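Local coordinates for beta-lactamase (Klebsiella pneumoniae, PDB 6KBY), which probably hydrolyses the beta-lactam ring of antibiotics as a class C serine beta-lactamase, and is captured here with adenosine monophosphate bound in its active-site pocket, at residues L188-S193 and S234-R239; N64-V69 and A199-N204; V100-G105 and Q136-L141. All coordinates share one frame; numbering follows the deposited sequence.

Contact 1: residues L188-S193 and S234-R239; sequences LGMHHS and SSDLLR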
loop_
_atom_site.group_PDB
_atom_site.type_symbol
_atom_site.label_atom_id
_atom_site.label_comp_id
_atom_site.label_asym_id
_atom_site.label_seq_id
_atom_site.Cartn_x
_atom_site.Cartn_y
_atom_site.Cartn_z
ATOM N N LEU A 188 -4.655 -8.445 -12.656
ATOM C CA LEU A 188 -3.315 -8.614 -12.111
ATOM C C LEU A 188 -2.995 -10.061 -11.770
ATOM O O LEU A 188 -1.874 -10.346 -11.336
ATOM C CB LEU A 188 -3.140 -7.741 -10.869
ATOM C CG LEU A 188 -3.249 -6.232 -11.099
ATOM C CD1 LEU A 188 -3.290 -5.498 -9.774
ATOM C CD2 LEU A 188 -2.091 -5.738 -11.948
ATOM N N GLY A 189 -3.940 -10.982 -11.949
ATOM C CA GLY A 189 -3.692 -12.363 -11.593
ATOM C C GLY A 189 -3.636 -12.613 -10.107
ATOM O O GLY A 189 -3.044 -13.602 -9.673
ATOM N N MET A 190 -4.243 -11.738 -9.307
ATOM C CA MET A 190 -4.200 -11.842 -7.852
ATOM C C MET A 190 -5.506 -12.476 -7.386
ATOM O O MET A 190 -6.456 -11.806 -6.979
ATOM C CB MET A 190 -3.944 -10.467 -7.240
ATOM C CG MET A 190 -2.570 -9.919 -7.612
ATOM S SD MET A 190 -2.321 -8.207 -7.138
ATOM C CE MET A 190 -2.202 -8.366 -5.355
ATOM N N HIS A 191 -5.546 -13.804 -7.467
ATOM C CA HIS A 191 -6.770 -14.559 -7.235
ATOM C C HIS A 191 -7.027 -14.854 -5.769
ATOM O O HIS A 191 -8.122 -15.316 -5.433
ATOM C CB HIS A 191 -6.753 -15.855 -8.050
ATOM C CG HIS A 191 -6.543 -15.633 -9.515
ATOM N ND1 HIS A 191 -7.432 -14.923 -10.291
ATOM C CD2 HIS A 191 -5.539 -16.009 -10.339
ATOM C CE1 HIS A 191 -6.989 -14.879 -11.534
ATOM N NE2 HIS A 191 -5.841 -15.530 -11.591
ATOM N N HIS A 192 -6.066 -14.583 -4.895
ATOM C CA HIS A 192 -6.229 -14.764 -3.458
ATOM C C HIS A 192 -6.032 -13.446 -2.724
ATOM O O HIS A 192 -5.365 -13.356 -1.691
ATOM C CB HIS A 192 -5.364 -15.914 -2.959
ATOM C CG HIS A 192 -5.703 -17.206 -3.634
ATOM N ND1 HIS A 192 -5.121 -17.599 -4.821
ATOM C CD2 HIS A 192 -6.623 -18.152 -3.332
ATOM C CE1 HIS A 192 -5.638 -18.756 -5.197
ATOM N NE2 HIS A 192 -6.553 -19.113 -4.314
ATOM N N SER A 193 -6.640 -12.411 -3.290
ATOM C CA SER A 193 -6.649 -11.064 -2.749
ATOM C C SER A 193 -8.094 -10.593 -2.754
ATOM O O SER A 193 -8.805 -10.788 -3.749
ATOM C CB SER A 193 -5.804 -10.142 -3.626
ATOM O OG SER A 193 -4.458 -10.582 -3.666
ATOM N N SER A 234 1.181 -13.251 0.760
ATOM C CA SER A 234 2.480 -12.729 0.354
ATOM C C SER A 234 2.791 -13.073 -1.097
ATOM O O SER A 234 3.433 -12.284 -1.797
ATOM C CB SER A 234 3.572 -13.258 1.279
ATOM O OG SER A 234 3.679 -14.663 1.166
ATOM N N SER A 235 2.323 -14.228 -1.578
ATOM C CA SER A 235 2.561 -14.597 -2.971
ATOM C C SER A 235 1.826 -13.674 -3.934
ATOM O O SER A 235 2.383 -13.271 -4.963
ATOM C CB SER A 235 2.157 -16.050 -3.193
ATOM O OG SER A 235 3.022 -16.923 -2.484
ATOM N N ASP A 236 0.569 -13.340 -3.631
ATOM C CA ASP A 236 -0.143 -12.388 -4.481
ATOM C C ASP A 236 0.530 -11.024 -4.464
ATOM O O ASP A 236 0.634 -10.363 -5.503
ATOM C CB ASP A 236 -1.606 -12.249 -4.053
ATOM C CG ASP A 236 -2.534 -13.208 -4.782
ATOM O OD1 ASP A 236 -2.058 -14.227 -5.335
ATOM O OD2 ASP A 236 -3.759 -12.947 -4.781
ATOM N N LEU A 237 0.974 -10.571 -3.290
ATOM C CA LEU A 237 1.653 -9.281 -3.249
ATOM C C LEU A 237 3.002 -9.324 -3.945
ATOM O O LEU A 237 3.422 -8.320 -4.523
ATOM C CB LEU A 237 1.804 -8.781 -1.819
ATOM C CG LEU A 237 0.526 -8.221 -1.209
ATOM C CD1 LEU A 237 0.768 -7.869 0.254
ATOM C CD2 LEU A 237 0.014 -7.004 -1.977
ATOM N N LEU A 238 3.697 -10.462 -3.913
ATOM C CA LEU A 238 4.935 -10.534 -4.678
ATOM C C LEU A 238 4.651 -10.439 -6.171
ATOM O O LEU A 238 5.414 -9.814 -6.916
ATOM C CB LEU A 238 5.721 -11.798 -4.339
ATOM C CG LEU A 238 7.183 -11.785 -4.807
ATOM C CD1 LEU A 238 7.985 -10.711 -4.075
ATOM C CD2 LEU A 238 7.820 -13.153 -4.631
ATOM N N ARG A 239 3.551 -11.041 -6.627
ATOM C CA ARG A 239 3.151 -10.872 -8.021
ATOM C C ARG A 239 2.880 -9.403 -8.335
ATOM O O ARG A 239 3.289 -8.892 -9.383
ATOM C CB ARG A 239 1.921 -11.730 -8.317
ATOM C CG ARG A 239 1.491 -11.669 -9.765
ATOM C CD ARG A 239 0.369 -12.640 -10.111
ATOM N NE ARG A 239 -0.101 -12.368 -11.463
ATOM C CZ ARG A 239 0.440 -12.889 -12.560
ATOM N NH1 ARG A 239 1.460 -13.735 -12.469
ATOM N NH2 ARG A 239 -0.040 -12.563 -13.753
HETATM O O HOH W 1 -3.608 -15.895 -6.762
#

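Contact 2: residues N64-V69 and A199-N204; sequences NTLFEV and ADQMEN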
loop_
_atom_site.group_PDB
_atom_site.type_symbol
_atom_site.label_atom_id
_atom_site.label_comp_id
_atom_site.label_asym_id
_atom_site.label_seq_id
_atom_site.Cartn_x
_atom_site.Cartn_y
_atom_site.Cartn_z
ATOM N N ASN A 64 -1.090 -20.185 1.770
ATOM C CA ASN A 64 -2.433 -19.679 1.520
ATOM C C ASN A 64 -2.897 -18.648 2.538
ATOM O O ASN A 64 -4.005 -18.119 2.401
ATOM C CB ASN A 64 -3.432 -20.838 1.465
ATOM C CG ASN A 64 -3.129 -21.806 0.348
ATOM O OD1 ASN A 64 -2.837 -21.398 -0.771
ATOM N ND2 ASN A 64 -3.179 -23.096 0.651
ATOM N N THR A 65 -2.083 -18.336 3.542
ATOM C CA THR A 65 -2.545 -17.475 4.622
ATOM C C THR A 65 -2.788 -16.060 4.121
ATOM O O THR A 65 -1.923 -15.456 3.477
ATOM C CB THR A 65 -1.521 -17.439 5.752
ATOM O OG1 THR A 65 -1.331 -18.761 6.266
ATOM C CG2 THR A 65 -1.996 -16.520 6.875
ATOM N N LEU A 66 -3.960 -15.529 4.456
ATOM C CA LEU A 66 -4.350 -14.166 4.141
ATOM C C LEU A 66 -4.059 -13.276 5.340
ATOM O O LEU A 66 -4.444 -13.597 6.475
ATOM C CB LEU A 66 -5.845 -14.106 3.821
ATOM C CG LEU A 66 -6.282 -14.914 2.601
ATOM C CD1 LEU A 66 -7.782 -15.145 2.621
ATOM C CD2 LEU A 66 -5.873 -14.209 1.322
ATOM N N PHE A 67 -3.386 -12.157 5.080
ATOM C CA PHE A 67 -3.123 -11.139 6.081
ATOM C C PHE A 67 -3.839 -9.856 5.680
ATOM O O PHE A 67 -3.958 -9.543 4.490
ATOM C CB PHE A 67 -1.621 -10.809 6.165
ATOM C CG PHE A 67 -0.749 -11.934 6.672
ATOM C CD1 PHE A 67 -0.349 -12.968 5.832
ATOM C CD2 PHE A 67 -0.271 -11.917 7.973
ATOM C CE1 PHE A 67 0.481 -13.982 6.300
ATOM C CE2 PHE A 67 0.555 -12.927 8.446
ATOM C CZ PHE A 67 0.933 -13.958 7.607
ATOM N N GLU A 68 -4.297 -9.102 6.675
ATOM C CA GLU A 68 -4.690 -7.724 6.430
ATOM C C GLU A 68 -3.445 -6.905 6.141
ATOM O O GLU A 68 -2.420 -7.049 6.815
ATOM C CB GLU A 68 -5.388 -7.148 7.661
ATOM C CG GLU A 68 -6.676 -7.876 7.987
ATOM C CD GLU A 68 -7.303 -7.489 9.315
ATOM O OE1 GLU A 68 -6.821 -6.552 9.986
ATOM O OE2 GLU A 68 -8.295 -8.144 9.693
ATOM N N VAL A 69 -3.532 -6.032 5.142
ATOM C CA VAL A 69 -2.403 -5.186 4.796
ATOM C C VAL A 69 -2.670 -3.706 5.003
ATOM O O VAL A 69 -1.793 -2.885 4.709
ATOM C CB VAL A 69 -1.861 -5.481 3.385
ATOM C CG1 VAL A 69 -1.396 -6.930 3.319
ATOM C CG2 VAL A 69 -2.913 -5.199 2.325
ATOM N N ALA A 199 -16.152 -17.528 1.752
ATOM C CA ALA A 199 -16.329 -18.554 2.778
ATOM C C ALA A 199 -15.266 -19.641 2.689
ATOM O O ALA A 199 -14.833 -20.179 3.718
ATOM C CB ALA A 199 -17.724 -19.171 2.664
ATOM N N ASP A 200 -14.844 -19.993 1.475
ATOM C CA ASP A 200 -13.858 -21.049 1.303
ATOM C C ASP A 200 -12.442 -20.605 1.649
ATOM O O ASP A 200 -11.533 -21.441 1.645
ATOM C CB ASP A 200 -13.926 -21.629 -0.116
ATOM C CG ASP A 200 -13.521 -20.630 -1.186
ATOM O OD1 ASP A 200 -13.768 -19.419 -1.017
ATOM O OD2 ASP A 200 -12.953 -21.063 -2.209
ATOM N N GLN A 201 -12.242 -19.326 1.954
ATOM C CA GLN A 201 -10.939 -18.799 2.331
ATOM C C GLN A 201 -10.880 -18.342 3.781
ATOM O O GLN A 201 -9.800 -17.968 4.254
ATOM C CB GLN A 201 -10.545 -17.653 1.394
ATOM C CG GLN A 201 -10.297 -18.111 -0.032
ATOM C CD GLN A 201 -9.024 -18.912 -0.151
ATOM O OE1 GLN A 201 -8.130 -18.799 0.692
ATOM N NE2 GLN A 201 -8.931 -19.736 -1.185
ATOM N N MET A 202 -12.001 -18.371 4.505
ATOM C CA MET A 202 -11.975 -17.927 5.894
ATOM C C MET A 202 -11.009 -18.752 6.729
ATOM O O MET A 202 -10.379 -18.219 7.649
ATOM C CB MET A 202 -13.381 -17.947 6.493
ATOM C CG MET A 202 -14.268 -16.819 5.992
ATOM S SD MET A 202 -13.658 -15.162 6.402
ATOM C CE MET A 202 -13.764 -15.174 8.188
ATOM N N GLU A 203 -10.858 -20.039 6.413
ATOM C CA GLU A 203 -9.924 -20.880 7.153
ATOM C C GLU A 203 -8.482 -20.425 6.979
ATOM O O GLU A 203 -7.623 -20.799 7.786
ATOM C CB GLU A 203 -10.070 -22.342 6.719
ATOM C CG GLU A 203 -9.688 -22.606 5.266
ATOM C CD GLU A 203 -9.721 -24.084 4.905
ATOM O OE1 GLU A 203 -9.321 -24.432 3.774
ATOM O OE2 GLU A 203 -10.142 -24.899 5.754
ATOM N N ASN A 204 -8.200 -19.639 5.942
ATOM C CA ASN A 204 -6.868 -19.130 5.652
ATOM C C ASN A 204 -6.658 -17.709 6.147
ATOM O O ASN A 204 -5.546 -17.185 6.023
ATOM C CB ASN A 204 -6.611 -19.168 4.147
ATOM C CG ASN A 204 -6.491 -20.571 3.620
ATOM O OD1 ASN A 204 -5.933 -21.447 4.281
ATOM N ND2 ASN A 204 -7.019 -20.803 2.424
HETATM O O HOH W 2 -5.511 -17.942 0.077
#

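Contact 3: residues V100-G105 and Q136-L141; sequences VPELRG and QLMAYL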
loop_
_atom_site.group_PDB
_atom_site.type_symbol
_atom_site.label_atom_id
_atom_site.label_comp_id
_atom_site.label_asym_id
_atom_site.label_seq_id
_atom_site.Cartn_x
_atom_site.Cartn_y
_atom_site.Cartn_z
ATOM N N VAL A 100 -17.483 14.759 -8.712
ATOM C CA VAL A 100 -18.466 14.514 -7.663
ATOM C C VAL A 100 -19.374 15.737 -7.628
ATOM O O VAL A 100 -19.146 16.655 -6.829
ATOM C CB VAL A 100 -17.784 14.260 -6.308
ATOM C CG1 VAL A 100 -18.809 13.812 -5.271
ATOM C CG2 VAL A 100 -16.660 13.232 -6.451
ATOM N N PRO A 101 -20.398 15.796 -8.486
ATOM C CA PRO A 101 -21.146 17.054 -8.659
ATOM C C PRO A 101 -21.844 17.556 -7.410
ATOM O O PRO A 101 -22.068 18.770 -7.296
ATOM C CB PRO A 101 -22.146 16.724 -9.777
ATOM C CG PRO A 101 -21.558 15.536 -10.482
ATOM C CD PRO A 101 -20.845 14.751 -9.422
ATOM N N GLU A 102 -22.188 16.675 -6.469
ATOM C CA GLU A 102 -22.762 17.117 -5.202
ATOM C C GLU A 102 -21.843 18.080 -4.464
ATOM O O GLU A 102 -22.324 18.899 -3.673
ATOM C CB GLU A 102 -23.047 15.913 -4.304
ATOM C CG GLU A 102 -23.802 14.778 -4.959
ATOM C CD GLU A 102 -22.887 13.650 -5.402
ATOM O OE1 GLU A 102 -22.204 13.805 -6.446
ATOM O OE2 GLU A 102 -22.818 12.604 -4.704
ATOM N N LEU A 103 -20.536 18.012 -4.718
ATOM C CA LEU A 103 -19.560 18.858 -4.049
ATOM C C LEU A 103 -19.269 20.152 -4.800
ATOM O O LEU A 103 -18.415 20.926 -4.356
ATOM C CB LEU A 103 -18.263 18.076 -3.810
ATOM C CG LEU A 103 -18.434 16.806 -2.971
ATOM C CD1 LEU A 103 -17.095 16.113 -2.719
ATOM C CD2 LEU A 103 -19.126 17.121 -1.656
ATOM N N ARG A 104 -19.942 20.412 -5.915
ATOM C CA ARG A 104 -19.713 21.660 -6.625
ATOM C C ARG A 104 -20.169 22.832 -5.769
ATOM O O ARG A 104 -21.234 22.794 -5.146
ATOM C CB ARG A 104 -20.416 21.639 -7.981
ATOM C CG ARG A 104 -19.711 20.709 -8.956
ATOM C CD ARG A 104 -20.505 20.451 -10.218
ATOM N NE ARG A 104 -19.790 19.525 -11.092
ATOM C CZ ARG A 104 -20.276 19.039 -12.229
ATOM N NH1 ARG A 104 -21.490 19.389 -12.637
ATOM N NH2 ARG A 104 -19.549 18.202 -12.960
ATOM N N GLY A 105 -19.332 23.862 -5.710
ATOM C CA GLY A 105 -19.562 24.979 -4.828
ATOM C C GLY A 105 -18.861 24.878 -3.490
ATOM O O GLY A 105 -18.824 25.871 -2.753
ATOM N N GLN A 136 -24.265 11.325 5.309
ATOM C CA GLN A 136 -23.420 11.976 6.302
ATOM C C GLN A 136 -22.056 12.326 5.723
ATOM O O GLN A 136 -21.489 13.377 6.046
ATOM C CB GLN A 136 -23.267 11.066 7.515
ATOM C CG GLN A 136 -24.588 10.767 8.204
ATOM C CD GLN A 136 -24.510 9.561 9.117
ATOM O OE1 GLN A 136 -23.661 8.687 8.942
ATOM N NE2 GLN A 136 -25.402 9.505 10.100
ATOM N N LEU A 137 -21.511 11.453 4.873
ATOM C CA LEU A 137 -20.216 11.723 4.255
ATOM C C LEU A 137 -20.273 12.982 3.405
ATOM O O LEU A 137 -19.409 13.861 3.515
ATOM C CB LEU A 137 -19.796 10.530 3.398
ATOM C CG LEU A 137 -18.541 10.710 2.538
ATOM C CD1 LEU A 137 -17.302 10.834 3.415
ATOM C CD2 LEU A 137 -18.391 9.569 1.540
ATOM N N MET A 138 -21.289 13.084 2.545
ATOM C CA MET A 138 -21.392 14.243 1.665
ATOM C C MET A 138 -21.634 15.525 2.454
ATOM O O MET A 138 -21.132 16.587 2.078
ATOM C CB MET A 138 -22.482 14.024 0.616
ATOM C CG MET A 138 -22.146 12.948 -0.404
ATOM S SD MET A 138 -20.683 13.344 -1.390
ATOM C CE MET A 138 -20.498 11.823 -2.322
ATOM N N ALA A 139 -22.393 15.448 3.549
ATOM C CA ALA A 139 -22.594 16.631 4.382
ATOM C C ALA A 139 -21.278 17.104 4.987
ATOM O O ALA A 139 -20.997 18.308 5.024
ATOM C CB ALA A 139 -23.622 16.337 5.476
ATOM N N TYR A 140 -20.449 16.167 5.448
ATOM C CA TYR A 140 -19.143 16.528 5.985
ATOM C C TYR A 140 -18.269 17.157 4.908
ATOM O O TYR A 140 -17.657 18.210 5.123
ATOM C CB TYR A 140 -18.465 15.289 6.576
ATOM C CG TYR A 140 -17.047 15.543 7.029
ATOM C CD1 TYR A 140 -16.792 16.221 8.208
ATOM C CD2 TYR A 140 -15.961 15.114 6.271
ATOM C CE1 TYR A 140 -15.501 16.469 8.625
ATOM C CE2 TYR A 140 -14.663 15.358 6.683
ATOM C CZ TYR A 140 -14.439 16.037 7.861
ATOM O OH TYR A 140 -13.153 16.291 8.283
ATOM N N LEU A 141 -18.205 16.524 3.735
ATOM C CA LEU A 141 -17.339 17.018 2.671
ATOM C C LEU A 141 -17.787 18.380 2.159
ATOM O O LEU A 141 -16.943 19.211 1.806
ATOM C CB LEU A 141 -17.270 15.998 1.539
ATOM C CG LEU A 141 -16.630 14.655 1.893
ATOM C CD1 LEU A 141 -16.746 13.707 0.715
ATOM C CD2 LEU A 141 -15.177 14.828 2.312
#

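Contact 1: residues L188-S193 and S234-R239
Asp236 reaches from the first turn of helix 234-244 into the loop 188-193, where its carboxylate accepts hydrogen bonds directly and through a water. OD2 accepts twice: from His192 N at 2.8 Å, on the syn side and 21° out of the carboxylate plane, and from Ser193 OG at 2.7 Å, on the anti lone pair. OD1 accepts a hydrogen bond from a water that in turn accepts from His191 N and is also hydrogen-bonded to His192 ND1. An aspartate suits the place, being short and able to serve three donors through two oxygens; this grip would probably favour its charged form. One turn on, Arg239 is extended, CG anti to the backbone N (chi1 -177°), which carries NE to Leu188 O at 2.7 Å, the carbonyl oxygen lying close to the guanidinium plane. That carbonyl precedes Gly189, whose positive phi (72°) ends helix 176-187 in a Schellman motif, a backbone shape that suits glycine. Met190, bent at chi3, brings CE to 3.5 Å from Asp236 O. Met190 and Leu237 both pack on Phe76 of helix 72-86, Ser193 OG also hydrogen-bonds Thr232 OG1 on strand 231-232, and Leu237 continues onto strand 340-346.

Contact 2: residues N64-V69 and A199-N204
Asn204 and Leu66 join two loop-like pieces of chain in a mixed backbone and side-chain contact, in the chain around the edge strand 67-68 and in the connection between strands 193-194 and 208-209. Its one direct hydrogen bond runs from Leu66 N to Asn204 O, 2.8 Å long and nearly straight at 170°. The same oxygen receives a CA-H...O contact from Thr65 CA, 3.3 Å away, so two consecutive residues converge on one carbonyl. The Asn204 side chain lies alongside Asn64, its CB 3.3 Å from Asn64 O, and sends ND2 back to Gln201 OE1 at 2.9 Å; this donor approaches from above the Gln201 carbonyl plane, while OE1 stays in the amide plane of Asn204. A water donates to both Gln201 OE1 and Asn64 O, linking the segments a second time. Gln201 bends at chi2 (-71°), which folds its amide back toward Asn204, and Leu66 crosses it at about a right angle, CD1 resting 3.9 Å from Gln201 CB. Amides suit this partly exposed border: Asn204 supplies an N-H and Gln201 a carbonyl oxygen that takes both it and the water, whereas leucine fills the side facing Tyr194 and Thr233. The contact flanks the small three-stranded antiparallel sheet whose strand 67-68 runs on to Ser71, the residue covalently linked to AMP, at the start of helix 72-86, consistent with the SxxK motif of serine beta-lactamases.

Contact 3: residues V100-G105 and Q136-L141
Met138 enters the side of the 100-105 segment from helix 134-143, meeting Val100, Glu102 and Leu103 with its sulfur and terminal methyl. Its chain bends at chi2 (-62°) and is then extended about the last torsion (chi3 174°), which lays CE 3.9 Å from Val100 CG1 and 3.4 Å from Glu102 OE2. The carboxylate oxygen thus sits beside a methyl group, a van der Waals contact with no hydrogen bond. SD meanwhile lies 4.1 Å from Leu103 CD2, with the two side chains crossing at about a right angle. An unbranched, flexible methionine is well fitted to such a place, since it can follow an uneven surface made of a branched valine, a leucine and the carboxylate end of a glutamate. Here the short 3-10 turn 101-103, held by the bond from Leu103 N to Val100 O at 2.9 Å, packs against an alpha helix in the helical part of the serine beta-lactamase fold. One turn further along, Leu141 offers CB to the same Leu103 methyl, CD2, at 3.9 Å. Leucine suits this buried position: while CB meets the turn, its side chain also reaches Leu163 of helix 158-171, the helix whose Met166 and Ile167 pack on Val100.

Overall arrangement
Contacts 1 and 2 are neighbours, with centres 12 Å apart, and their segments alternate along the chain. They meet where His192 O approaches Leu66 CD2 at 3.2 Å and where Leu237 CD1 packs on Val69 CG1 at 3.9 Å, beside the small sheet in which strand 231-232 separates 67-68 from 193-194. Contact 3 stands apart, its centre about 35 Å from that of contact 1 and 36 Å from that of contact 2, though in sequence it is nested within the loop closed by contact 2. AMP lies at similar distances from contacts 1 and 3: the side chain of Leu237 is about 12 Å from it and that of Leu141 about 13 Å, while the nearest atoms of the two contacts are about 23 Å apart.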